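Local coordinates for protein methyltransferase WBDD (Escherichia coli, PDB 4AZS) that is a bifunctional kinase and methyltransferase that regulates the chain length of the O antigen in Escherichia coli O9a, at residues 356-370 with 395-409. Sequence-based numbering, arbitrary orientation.
Sequences EKQGFWHDDVRPWNV and WPTNLVQSFFVFVNE
Val365 lays its CG1 methyl squarely over the centre of the Phe406 ring, 4.0 Å from the ring centroid and 2° off the normal, a CH-pi contact at the buried heart of this interface. A branched valine suits the spot: CG1, anti to the backbone N (chi1 178°), reaches the Phe406 face and also lies 4.0 Å from Phe403 CE1. Phe406 turns its edge to the chain at Pro367, whose N is 3.7 Å from Phe406 CE1; proline, lacking an N-H there, leaves no donor to be satisfied against the ring. Behind, Leu348, Leu349 and Leu352 of helix 341-357 close the core around the two phenylalanines.

Further along, Leu399 rests its CD2 on Trp361 CB (3.6 Å), while the edge of Trp395 points at one face of the Trp361 indole in a T-shaped pair, planes at 72°, though the rings are modelled too close for their spacing to be trusted. The Trp361 NE1 donates in its ring plane to the anti lone pair of Glu356 OE1 (2.9 Å), which fixes the indole's rotation; both Glu356 oxygens also accept backbone N-H groups, from Phe452 and Val453.

The other flank is looser and polar. Arg366, bent at chi2 and chi3, gives NH1 to Asp364 OD1 (3.0 Å) exactly in the guanidinium plane, yet its NE reaches Glu409 OE2 only as a long salt bridge of 4.0 Å.

The run HDDVRPWNV (362-370) matches the HRD-type catalytic loop of protein kinases and is probably its counterpart here, laid along helix 397-410 of the C-lobe. Apolar contacts thus do most of the joining; the Arg366-Glu409 pair probably adds only weak attraction beside Trp368, which touches the bound AMP, and only partly compensates Glu409 OE2, buried without a hydrogen-bond partner.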
ATOM      1  N   GLU A 356      -4.089 -73.486 -18.355  1.00 35.53           N
ATOM      2  CA  GLU A 356      -4.857 -74.220 -17.333  1.00 37.82           C
ATOM      3  C   GLU A 356      -4.416 -75.672 -17.235  1.00 40.02           C
ATOM      4  O   GLU A 356      -4.302 -76.212 -16.142  1.00 40.71           O
ATOM      5  CB  GLU A 356      -6.359 -74.134 -17.603  1.00 35.50           C
ATOM      6  CG  GLU A 356      -7.234 -75.012 -16.715  1.00 37.09           C
ATOM      7  CD  GLU A 356      -8.720 -74.730 -16.978  1.00 36.92           C
ATOM      8  OE1 GLU A 356      -9.220 -73.684 -16.510  1.00 37.36           O
ATOM      9  OE2 GLU A 356      -9.367 -75.508 -17.724  1.00 35.84           O
ATOM     10  N   LYS A 357      -4.121 -76.288 -18.371  1.00 41.31           N
ATOM     11  CA  LYS A 357      -3.643 -77.679 -18.383  1.00 44.40           C
ATOM     12  C   LYS A 357      -2.332 -77.832 -17.642  1.00 46.13           C
ATOM     13  O   LYS A 357      -2.056 -78.892 -17.127  1.00 46.19           O
ATOM     14  CB  LYS A 357      -3.438 -78.147 -19.815  1.00 48.72           C
ATOM     15  CG  LYS A 357      -4.716 -78.470 -20.552  1.00 54.28           C
ATOM     16  CD  LYS A 357      -4.474 -78.386 -22.047  1.00 62.29           C
ATOM     17  CE  LYS A 357      -5.629 -78.941 -22.859  1.00 67.03           C
ATOM     18  NZ  LYS A 357      -5.441 -80.400 -23.052  1.00 73.88           N
ATOM     19  N   GLN A 358      -1.523 -76.771 -17.608  1.00 47.73           N
ATOM     20  CA  GLN A 358      -0.266 -76.766 -16.849  1.00 49.87           C
ATOM     21  C   GLN A 358      -0.425 -76.192 -15.438  1.00 48.26           C
ATOM     22  O   GLN A 358       0.558 -75.992 -14.745  1.00 51.30           O
ATOM     23  CB  GLN A 358       0.811 -75.958 -17.600  1.00 53.52           C
ATOM     24  CG  GLN A 358       1.051 -76.400 -19.038  1.00 55.01           C
ATOM     25  CD  GLN A 358       1.507 -77.850 -19.122  1.00 62.35           C
ATOM     26  OE1 GLN A 358       2.326 -78.310 -18.316  1.00 66.29           O
ATOM     27  NE2 GLN A 358       0.969 -78.581 -20.090  1.00 69.25           N
ATOM     28  N   GLY A 359      -1.652 -75.903 -15.031  1.00 46.80           N
ATOM     29  CA  GLY A 359      -1.940 -75.384 -13.689  1.00 44.95           C
ATOM     30  C   GLY A 359      -1.683 -73.898 -13.541  1.00 43.24           C
ATOM     31  O   GLY A 359      -1.305 -73.438 -12.466  1.00 43.57           O
ATOM     32  N   PHE A 360      -1.886 -73.149 -14.617  1.00 41.27           N
ATOM     33  CA  PHE A 360      -1.741 -71.703 -14.605  1.00 42.28           C
ATOM     34  C   PHE A 360      -3.031 -71.018 -15.101  1.00 40.74           C
ATOM     35  O   PHE A 360      -3.675 -71.485 -16.032  1.00 36.59           O
ATOM     36  CB  PHE A 360      -0.584 -71.285 -15.521  1.00 43.24           C
ATOM     37  CG  PHE A 360       0.760 -71.603 -14.982  1.00 45.64           C
ATOM     38  CD1 PHE A 360       1.393 -70.732 -14.121  1.00 46.50           C
ATOM     39  CD2 PHE A 360       1.397 -72.776 -15.327  1.00 47.39           C
ATOM     40  CE1 PHE A 360       2.644 -71.026 -13.606  1.00 48.76           C
ATOM     41  CE2 PHE A 360       2.649 -73.085 -14.813  1.00 47.87           C
ATOM     42  CZ  PHE A 360       3.273 -72.208 -13.951  1.00 49.08           C
ATOM     43  N   TRP A 361      -3.376 -69.898 -14.469  1.00 43.24           N
ATOM     44  CA  TRP A 361      -4.490 -69.056 -14.869  1.00 41.10           C
ATOM     45  C   TRP A 361      -4.064 -67.619 -14.815  1.00 41.95           C
ATOM     46  O   TRP A 361      -3.090 -67.256 -14.141  1.00 41.31           O
ATOM     47  CB  TRP A 361      -5.690 -69.263 -13.959  1.00 42.47           C
ATOM     48  CG  TRP A 361      -6.240 -70.682 -13.967  1.00 44.82           C
ATOM     49  CD1 TRP A 361      -7.296 -71.180 -14.737  1.00 41.67           C
ATOM     50  CD2 TRP A 361      -5.776 -71.839 -13.166  1.00 45.78           C
ATOM     51  NE1 TRP A 361      -7.499 -72.515 -14.486  1.00 43.57           N
ATOM     52  CE2 TRP A 361      -6.633 -72.972 -13.552  1.00 45.85           C
ATOM     53  CE3 TRP A 361      -4.785 -72.038 -12.214  1.00 48.02           C
ATOM     54  CZ2 TRP A 361      -6.475 -74.246 -12.993  1.00 47.52           C
ATOM     55  CZ3 TRP A 361      -4.636 -73.319 -11.652  1.00 48.58           C
ATOM     56  CH2 TRP A 361      -5.458 -74.400 -12.040  1.00 49.88           C
ATOM     57  N   HIS A 362      -4.817 -66.789 -15.520  1.00 40.55           N
ATOM     58  CA  HIS A 362      -4.576 -65.371 -15.559  1.00 43.62           C
ATOM     59  C   HIS A 362      -5.744 -64.664 -14.970  1.00 44.24           C
ATOM     60  O   HIS A 362      -6.850 -64.809 -15.435  1.00 42.39           O
ATOM     61  CB  HIS A 362      -4.350 -64.945 -16.994  1.00 43.81           C
ATOM     62  CG  HIS A 362      -3.851 -63.550 -17.132  1.00 45.74           C
ATOM     63  ND1 HIS A 362      -4.588 -62.485 -16.780  1.00 47.41           N
ATOM     64  CD2 HIS A 362      -2.655 -63.050 -17.645  1.00 49.18           C
ATOM     65  CE1 HIS A 362      -3.880 -61.353 -17.012  1.00 50.26           C
ATOM     66  NE2 HIS A 362      -2.706 -61.701 -17.547  1.00 51.10           N
ATOM     67  N   ASP A 363      -5.488 -63.850 -13.959  1.00 47.34           N
ATOM     68  CA  ASP A 363      -6.518 -63.261 -13.106  1.00 52.83           C
ATOM     69  C   ASP A 363      -7.156 -61.985 -13.677  1.00 56.53           C
ATOM     70  O   ASP A 363      -8.054 -61.415 -13.059  1.00 60.32           O
ATOM     71  CB  ASP A 363      -5.833 -62.902 -11.770  1.00 64.08           C
ATOM     72  CG  ASP A 363      -6.795 -62.763 -10.613  1.00 69.61           C
ATOM     73  OD1 ASP A 363      -8.003 -63.063 -10.767  1.00 76.45           O
ATOM     74  OD2 ASP A 363      -6.316 -62.355  -9.536  1.00 76.31           O
ATOM     75  N   ASP A 364      -6.700 -61.524 -14.839  1.00 51.48           N
ATOM     76  CA  ASP A 364      -7.034 -60.182 -15.291  1.00 50.56           C
ATOM     77  C   ASP A 364      -7.012 -60.065 -16.820  1.00 46.23           C
ATOM     78  O   ASP A 364      -6.277 -59.251 -17.399  1.00 48.75           O
ATOM     79  CB  ASP A 364      -6.048 -59.175 -14.657  1.00 52.44           C
ATOM     80  CG  ASP A 364      -6.527 -57.743 -14.739  1.00 54.99           C
ATOM     81  OD1 ASP A 364      -7.751 -57.515 -14.796  1.00 59.75           O
ATOM     82  OD2 ASP A 364      -5.673 -56.834 -14.746  1.00 57.98           O
ATOM     83  N   VAL A 365      -7.819 -60.872 -17.470  1.00 45.59           N
ATOM     84  CA  VAL A 365      -7.921 -60.851 -18.911  1.00 45.03           C
ATOM     85  C   VAL A 365      -8.800 -59.695 -19.358  1.00 46.92           C
ATOM     86  O   VAL A 365     -10.025 -59.732 -19.261  1.00 47.10           O
ATOM     87  CB  VAL A 365      -8.438 -62.174 -19.465  1.00 41.72           C
ATOM     88  CG1 VAL A 365      -8.593 -62.110 -20.983  1.00 41.48           C
ATOM     89  CG2 VAL A 365      -7.483 -63.295 -19.098  1.00 40.59           C
ATOM     90  N   ARG A 366      -8.137 -58.674 -19.870  1.00 45.67           N
ATOM     91  CA  ARG A 366      -8.777 -57.427 -20.260  1.00 50.99           C
ATOM     92  C   ARG A 366      -8.109 -56.938 -21.539  1.00 49.90           C
ATOM     93  O   ARG A 366      -6.999 -57.360 -21.868  1.00 48.39           O
ATOM     94  CB  ARG A 366      -8.621 -56.365 -19.165  1.00 53.90           C
ATOM     95  CG  ARG A 366      -8.950 -56.828 -17.757  1.00 57.89           C
ATOM     96  CD  ARG A 366     -10.421 -57.193 -17.511  1.00 62.39           C
ATOM     97  NE  ARG A 366     -11.241 -56.059 -17.082  1.00 73.09           N
ATOM     98  CZ  ARG A 366     -11.051 -55.335 -15.966  1.00 83.49           C
ATOM     99  NH1 ARG A 366     -10.048 -55.596 -15.124  1.00 87.11           N
ATOM    100  NH2 ARG A 366     -11.862 -54.314 -15.688  1.00 83.12           N
ATOM    101  N   PRO A 367      -8.780 -56.042 -22.262  1.00 49.90           N
ATOM    102  CA  PRO A 367      -8.272 -55.582 -23.552  1.00 51.41           C
ATOM    103  C   PRO A 367      -6.895 -54.966 -23.505  1.00 49.99           C
ATOM    104  O   PRO A 367      -6.145 -55.108 -24.469  1.00 48.30           O
ATOM    105  CB  PRO A 367      -9.305 -54.545 -23.989  1.00 52.88           C
ATOM    106  CG  PRO A 367     -10.551 -55.021 -23.353  1.00 53.10           C
ATOM    107  CD  PRO A 367     -10.144 -55.558 -22.010  1.00 50.66           C
ATOM    108  N   TRP A 368      -6.551 -54.318 -22.396  1.00 50.76           N
ATOM    109  CA  TRP A 368      -5.235 -53.692 -22.265  1.00 52.50           C
ATOM    110  C   TRP A 368      -4.132 -54.643 -21.904  1.00 49.78           C
ATOM    111  O   TRP A 368      -3.006 -54.215 -21.735  1.00 47.52           O
ATOM    112  CB  TRP A 368      -5.263 -52.543 -21.264  1.00 54.64           C
ATOM    113  CG  TRP A 368      -5.932 -52.872 -19.965  1.00 57.10           C
ATOM    114  CD1 TRP A 368      -5.354 -53.386 -18.808  1.00 57.89           C
ATOM    115  CD2 TRP A 368      -7.356 -52.682 -19.636  1.00 61.08           C
ATOM    116  NE1 TRP A 368      -6.308 -53.550 -17.817  1.00 61.10           N
ATOM    117  CE2 TRP A 368      -7.524 -53.139 -18.250  1.00 61.34           C
ATOM    118  CE3 TRP A 368      -8.467 -52.199 -20.332  1.00 64.73           C
ATOM    119  CZ2 TRP A 368      -8.757 -53.098 -17.607  1.00 67.71           C
ATOM    120  CZ3 TRP A 368      -9.714 -52.172 -19.677  1.00 66.88           C
ATOM    121  CH2 TRP A 368      -9.852 -52.602 -18.346  1.00 69.35           C
ATOM    122  N   ASN A 369      -4.440 -55.927 -21.777  1.00 46.48           N
ATOM    123  CA  ASN A 369      -3.440 -56.952 -21.505  1.00 46.67           C
ATOM    124  C   ASN A 369      -3.290 -57.905 -22.676  1.00 44.28           C
ATOM    125  O   ASN A 369      -2.595 -58.915 -22.570  1.00 42.32           O
ATOM    126  CB  ASN A 369      -3.843 -57.767 -20.284  1.00 49.88           C
ATOM    127  CG  ASN A 369      -3.676 -56.996 -18.993  1.00 58.71           C
ATOM    128  OD1 ASN A 369      -2.785 -56.138 -18.876  1.00 64.16           O
ATOM    129  ND2 ASN A 369      -4.539 -57.283 -18.012  1.00 57.46           N
ATOM    130  N   VAL A 370      -3.944 -57.581 -23.778  1.00 41.86           N
ATOM    131  CA  VAL A 370      -3.990 -58.452 -24.933  1.00 43.69           C
ATOM    132  C   VAL A 370      -3.452 -57.710 -26.144  1.00 45.13           C
ATOM    133  O   VAL A 370      -3.801 -56.548 -26.390  1.00 45.03           O
ATOM    134  CB  VAL A 370      -5.432 -58.934 -25.221  1.00 42.26           C
ATOM    135  CG1 VAL A 370      -5.502 -59.763 -26.503  1.00 43.76           C
ATOM    136  CG2 VAL A 370      -5.951 -59.745 -24.052  1.00 41.61           C
ATOM    137  N   TRP A 395     -13.388 -73.018  -8.060  1.00 78.63           N
ATOM    138  CA  TRP A 395     -12.384 -72.372  -8.877  1.00 76.24           C
ATOM    139  C   TRP A 395     -12.037 -73.198 -10.074  1.00 70.17           C
ATOM    140  O   TRP A 395     -11.923 -74.410  -9.950  1.00 69.18           O
ATOM    141  CB  TRP A 395     -11.156 -72.187  -8.019  1.00 79.67           C
ATOM    142  CG  TRP A 395     -10.341 -71.015  -8.450  1.00 85.58           C
ATOM    143  CD1 TRP A 395     -10.614 -69.657  -8.260  1.00 88.56           C
ATOM    144  CD2 TRP A 395      -9.087 -71.061  -9.180  1.00 81.02           C
ATOM    145  NE1 TRP A 395      -9.622 -68.882  -8.807  1.00 88.02           N
ATOM    146  CE2 TRP A 395      -8.675 -69.665  -9.376  1.00 84.84           C
ATOM    147  CE3 TRP A 395      -8.288 -72.079  -9.667  1.00 80.84           C
ATOM    148  CZ2 TRP A 395      -7.511 -69.337 -10.035  1.00 82.18           C
ATOM    149  CZ3 TRP A 395      -7.119 -71.739 -10.324  1.00 78.08           C
ATOM    150  CH2 TRP A 395      -6.737 -70.399 -10.505  1.00 80.66           C
ATOM    151  N   PRO A 396     -11.809 -72.576 -11.247  1.00 65.84           N
ATOM    152  CA  PRO A 396     -11.610 -71.176 -11.622  1.00 65.02           C
ATOM    153  C   PRO A 396     -12.878 -70.459 -12.064  1.00 61.03           C
ATOM    154  O   PRO A 396     -12.862 -69.684 -13.033  1.00 56.62           O
ATOM    155  CB  PRO A 396     -10.675 -71.304 -12.822  1.00 65.49           C
ATOM    156  CG  PRO A 396     -11.200 -72.523 -13.522  1.00 63.46           C
ATOM    157  CD  PRO A 396     -11.721 -73.447 -12.440  1.00 63.30           C
ATOM    158  N   THR A 397     -13.950 -70.671 -11.330  1.00 56.04           N
ATOM    159  CA  THR A 397     -15.266 -70.251 -11.774  1.00 56.27           C
ATOM    160  C   THR A 397     -15.392 -68.730 -11.920  1.00 50.75           C
ATOM    161  O   THR A 397     -15.924 -68.262 -12.920  1.00 51.15           O
ATOM    162  CB  THR A 397     -16.368 -70.844 -10.844  1.00 59.61           C
ATOM    163  OG1 THR A 397     -16.234 -70.291  -9.536  1.00 70.48           O
ATOM    164  CG2 THR A 397     -16.207 -72.348 -10.723  1.00 59.64           C
ATOM    165  N   ASN A 398     -14.894 -67.968 -10.956  1.00 53.17           N
ATOM    166  CA  ASN A 398     -14.858 -66.483 -11.047  1.00 55.87           C
ATOM    167  C   ASN A 398     -14.176 -65.960 -12.315  1.00 57.23           C
ATOM    168  O   ASN A 398     -14.686 -65.065 -12.973  1.00 61.53           O
ATOM    169  CB  ASN A 398     -14.118 -65.866  -9.841  1.00 57.41           C
ATOM    170  CG  ASN A 398     -14.839 -66.105  -8.516  1.00 64.45           C
ATOM    171  OD1 ASN A 398     -16.067 -65.965  -8.415  1.00 67.75           O
ATOM    172  ND2 ASN A 398     -14.079 -66.475  -7.494  1.00 66.00           N
ATOM    173  N   LEU A 399     -13.017 -66.521 -12.648  1.00 55.52           N
ATOM    174  CA  LEU A 399     -12.290 -66.135 -13.875  1.00 52.59           C
ATOM    175  C   LEU A 399     -13.093 -66.429 -15.139  1.00 48.96           C
ATOM    176  O   LEU A 399     -13.041 -65.672 -16.118  1.00 48.25           O
ATOM    177  CB  LEU A 399     -10.935 -66.859 -13.954  1.00 55.11           C
ATOM    178  CG  LEU A 399      -9.817 -66.422 -12.989  1.00 57.27           C
ATOM    179  CD1 LEU A 399     -10.191 -66.648 -11.534  1.00 64.66           C
ATOM    180  CD2 LEU A 399      -8.516 -67.157 -13.281  1.00 57.83           C
ATOM    181  N   VAL A 400     -13.862 -67.512 -15.134  1.00 46.45           N
ATOM    182  CA  VAL A 400     -14.656 -67.837 -16.313  1.00 49.13           C
ATOM    183  C   VAL A 400     -15.723 -66.764 -16.441  1.00 52.52           C
ATOM    184  O   VAL A 400     -16.061 -66.358 -17.559  1.00 49.37           O
ATOM    185  CB  VAL A 400     -15.272 -69.258 -16.253  1.00 49.70           C
ATOM    186  CG1 VAL A 400     -16.373 -69.441 -17.301  1.00 48.17           C
ATOM    187  CG2 VAL A 400     -14.202 -70.312 -16.434  1.00 48.57           C
ATOM    188  N   GLN A 401     -16.196 -66.270 -15.293  1.00 57.95           N
ATOM    189  CA  GLN A 401     -17.266 -65.265 -15.256  1.00 63.52           C
ATOM    190  C   GLN A 401     -16.782 -63.948 -15.853  1.00 58.66           C
ATOM    191  O   GLN A 401     -17.427 -63.395 -16.750  1.00 56.55           O
ATOM    192  CB  GLN A 401     -17.785 -65.033 -13.818  1.00 68.25           C
ATOM    193  CG  GLN A 401     -18.895 -63.978 -13.694  1.00 72.95           C
ATOM    194  CD  GLN A 401     -20.304 -64.501 -13.991  1.00 77.62           C
ATOM    195  OE1 GLN A 401     -20.481 -65.475 -14.718  1.00 84.59           O
ATOM    196  NE2 GLN A 401     -21.316 -63.844 -13.418  1.00 83.28           N
ATOM    197  N   SER A 402     -15.652 -63.452 -15.365  1.00 51.83           N
ATOM    198  CA  SER A 402     -15.058 -62.245 -15.958  1.00 55.12           C
ATOM    199  C   SER A 402     -14.795 -62.431 -17.450  1.00 52.25           C
ATOM    200  O   SER A 402     -14.972 -61.508 -18.244  1.00 50.22           O
ATOM    201  CB  SER A 402     -13.743 -61.902 -15.295  1.00 52.73           C
ATOM    202  OG  SER A 402     -12.902 -62.987 -15.526  1.00 57.10           O
ATOM    203  N   PHE A 403     -14.389 -63.628 -17.850  1.00 49.50           N
ATOM    204  CA  PHE A 403     -14.089 -63.799 -19.241  1.00 48.57           C
ATOM    205  C   PHE A 403     -15.346 -63.524 -20.080  1.00 54.69           C
ATOM    206  O   PHE A 403     -15.254 -63.170 -21.263  1.00 52.44           O
ATOM    207  CB  PHE A 403     -13.515 -65.179 -19.531  1.00 47.73           C
ATOM    208  CG  PHE A 403     -12.928 -65.277 -20.906  1.00 48.92           C
ATOM    209  CD1 PHE A 403     -11.622 -64.854 -21.150  1.00 46.22           C
ATOM    210  CD2 PHE A 403     -13.695 -65.697 -21.963  1.00 45.49           C
ATOM    211  CE1 PHE A 403     -11.087 -64.895 -22.413  1.00 43.51           C
ATOM    212  CE2 PHE A 403     -13.157 -65.743 -23.241  1.00 47.53           C
ATOM    213  CZ  PHE A 403     -11.851 -65.329 -23.469  1.00 44.59           C
ATOM    214  N   PHE A 404     -16.524 -63.668 -19.470  1.00 54.00           N
ATOM    215  CA  PHE A 404     -17.758 -63.363 -20.182  1.00 56.11           C
ATOM    216  C   PHE A 404     -17.920 -61.873 -20.362  1.00 50.89           C
ATOM    217  O   PHE A 404     -18.462 -61.416 -21.368  1.00 50.13           O
ATOM    218  CB  PHE A 404     -18.973 -63.909 -19.435  1.00 58.03           C
ATOM    219  CG  PHE A 404     -18.997 -65.394 -19.344  1.00 59.42           C
ATOM    220  CD1 PHE A 404     -18.813 -66.169 -20.488  1.00 61.96           C
ATOM    221  CD2 PHE A 404     -19.243 -66.020 -18.134  1.00 61.33           C
ATOM    222  CE1 PHE A 404     -18.854 -67.546 -20.423  1.00 56.99           C
ATOM    223  CE2 PHE A 404     -19.292 -67.402 -18.058  1.00 61.87           C
ATOM    224  CZ  PHE A 404     -19.080 -68.161 -19.201  1.00 60.81           C
ATOM    225  N   VAL A 405     -17.465 -61.131 -19.369  1.00 50.44           N
ATOM    226  CA  VAL A 405     -17.510 -59.691 -19.426  1.00 55.62           C
ATOM    227  C   VAL A 405     -16.558 -59.206 -20.523  1.00 55.08           C
ATOM    228  O   VAL A 405     -16.987 -58.512 -21.459  1.00 60.14           O
ATOM    229  CB  VAL A 405     -17.179 -59.066 -18.061  1.00 58.53           C
ATOM    230  CG1 VAL A 405     -17.157 -57.554 -18.176  1.00 61.34           C
ATOM    231  CG2 VAL A 405     -18.209 -59.498 -17.022  1.00 61.55           C
ATOM    232  N   PHE A 406     -15.285 -59.583 -20.410  1.00 52.09           N
ATOM    233  CA  PHE A 406     -14.324 -59.432 -21.512  1.00 50.26           C
ATOM    234  C   PHE A 406     -15.031 -59.650 -22.847  1.00 46.98           C
ATOM    235  O   PHE A 406     -14.972 -58.793 -23.741  1.00 43.84           O
ATOM    236  CB  PHE A 406     -13.148 -60.422 -21.376  1.00 47.84           C
ATOM    237  CG  PHE A 406     -12.128 -60.335 -22.494  1.00 47.63           C
ATOM    238  CD1 PHE A 406     -11.291 -59.240 -22.609  1.00 49.58           C
ATOM    239  CD2 PHE A 406     -11.975 -61.361 -23.399  1.00 50.19           C
ATOM    240  CE1 PHE A 406     -10.343 -59.160 -23.606  1.00 48.23           C
ATOM    241  CE2 PHE A 406     -11.017 -61.290 -24.404  1.00 50.04           C
ATOM    242  CZ  PHE A 406     -10.201 -60.184 -24.509  1.00 49.01           C
ATOM    243  N   VAL A 407     -15.705 -60.785 -22.980  1.00 45.32           N
ATOM    244  CA  VAL A 407     -16.332 -61.129 -24.264  1.00 46.68           C
ATOM    245  C   VAL A 407     -17.348 -60.061 -24.632  1.00 49.19           C
ATOM    246  O   VAL A 407     -17.403 -59.602 -25.773  1.00 46.61           O
ATOM    247  CB  VAL A 407     -17.045 -62.496 -24.243  1.00 45.95           C
ATOM    248  CG1 VAL A 407     -18.045 -62.596 -25.390  1.00 45.20           C
ATOM    249  CG2 VAL A 407     -16.024 -63.621 -24.317  1.00 45.70           C
ATOM    250  N   ASN A 408     -18.153 -59.676 -23.657  1.00 53.59           N
ATOM    251  CA  ASN A 408     -19.201 -58.710 -23.908  1.00 57.23           C
ATOM    252  C   ASN A 408     -18.658 -57.324 -24.226  1.00 58.63           C
ATOM    253  O   ASN A 408     -19.178 -56.651 -25.124  1.00 58.50           O
ATOM    254  CB  ASN A 408     -20.162 -58.623 -22.743  1.00 58.36           C
ATOM    255  CG  ASN A 408     -21.567 -58.907 -23.164  1.00 60.68           C
ATOM    256  OD1 ASN A 408     -22.200 -59.821 -22.638  1.00 70.27           O
ATOM    257  ND2 ASN A 408     -22.046 -58.186 -24.166  1.00 60.61           N
ATOM    258  N   GLU A 409     -17.628 -56.904 -23.496  1.00 58.70           N
ATOM    259  CA  GLU A 409     -16.963 -55.639 -23.816  1.00 63.85           C
ATOM    260  C   GLU A 409     -16.305 -55.700 -25.215  1.00 64.54           C
ATOM    261  O   GLU A 409     -16.439 -54.770 -25.990  1.00 68.48           O
ATOM    262  CB  GLU A 409     -16.016 -55.161 -22.695  1.00 60.72           C
ATOM    263  CG  GLU A 409     -14.812 -56.025 -22.369  1.00 65.00           C
ATOM    264  CD  GLU A 409     -14.020 -55.507 -21.156  1.00 67.74           C
ATOM    265  OE1 GLU A 409     -14.172 -54.325 -20.818  1.00 74.75           O
ATOM    266  OE2 GLU A 409     -13.252 -56.268 -20.516  1.00 63.31           O
TER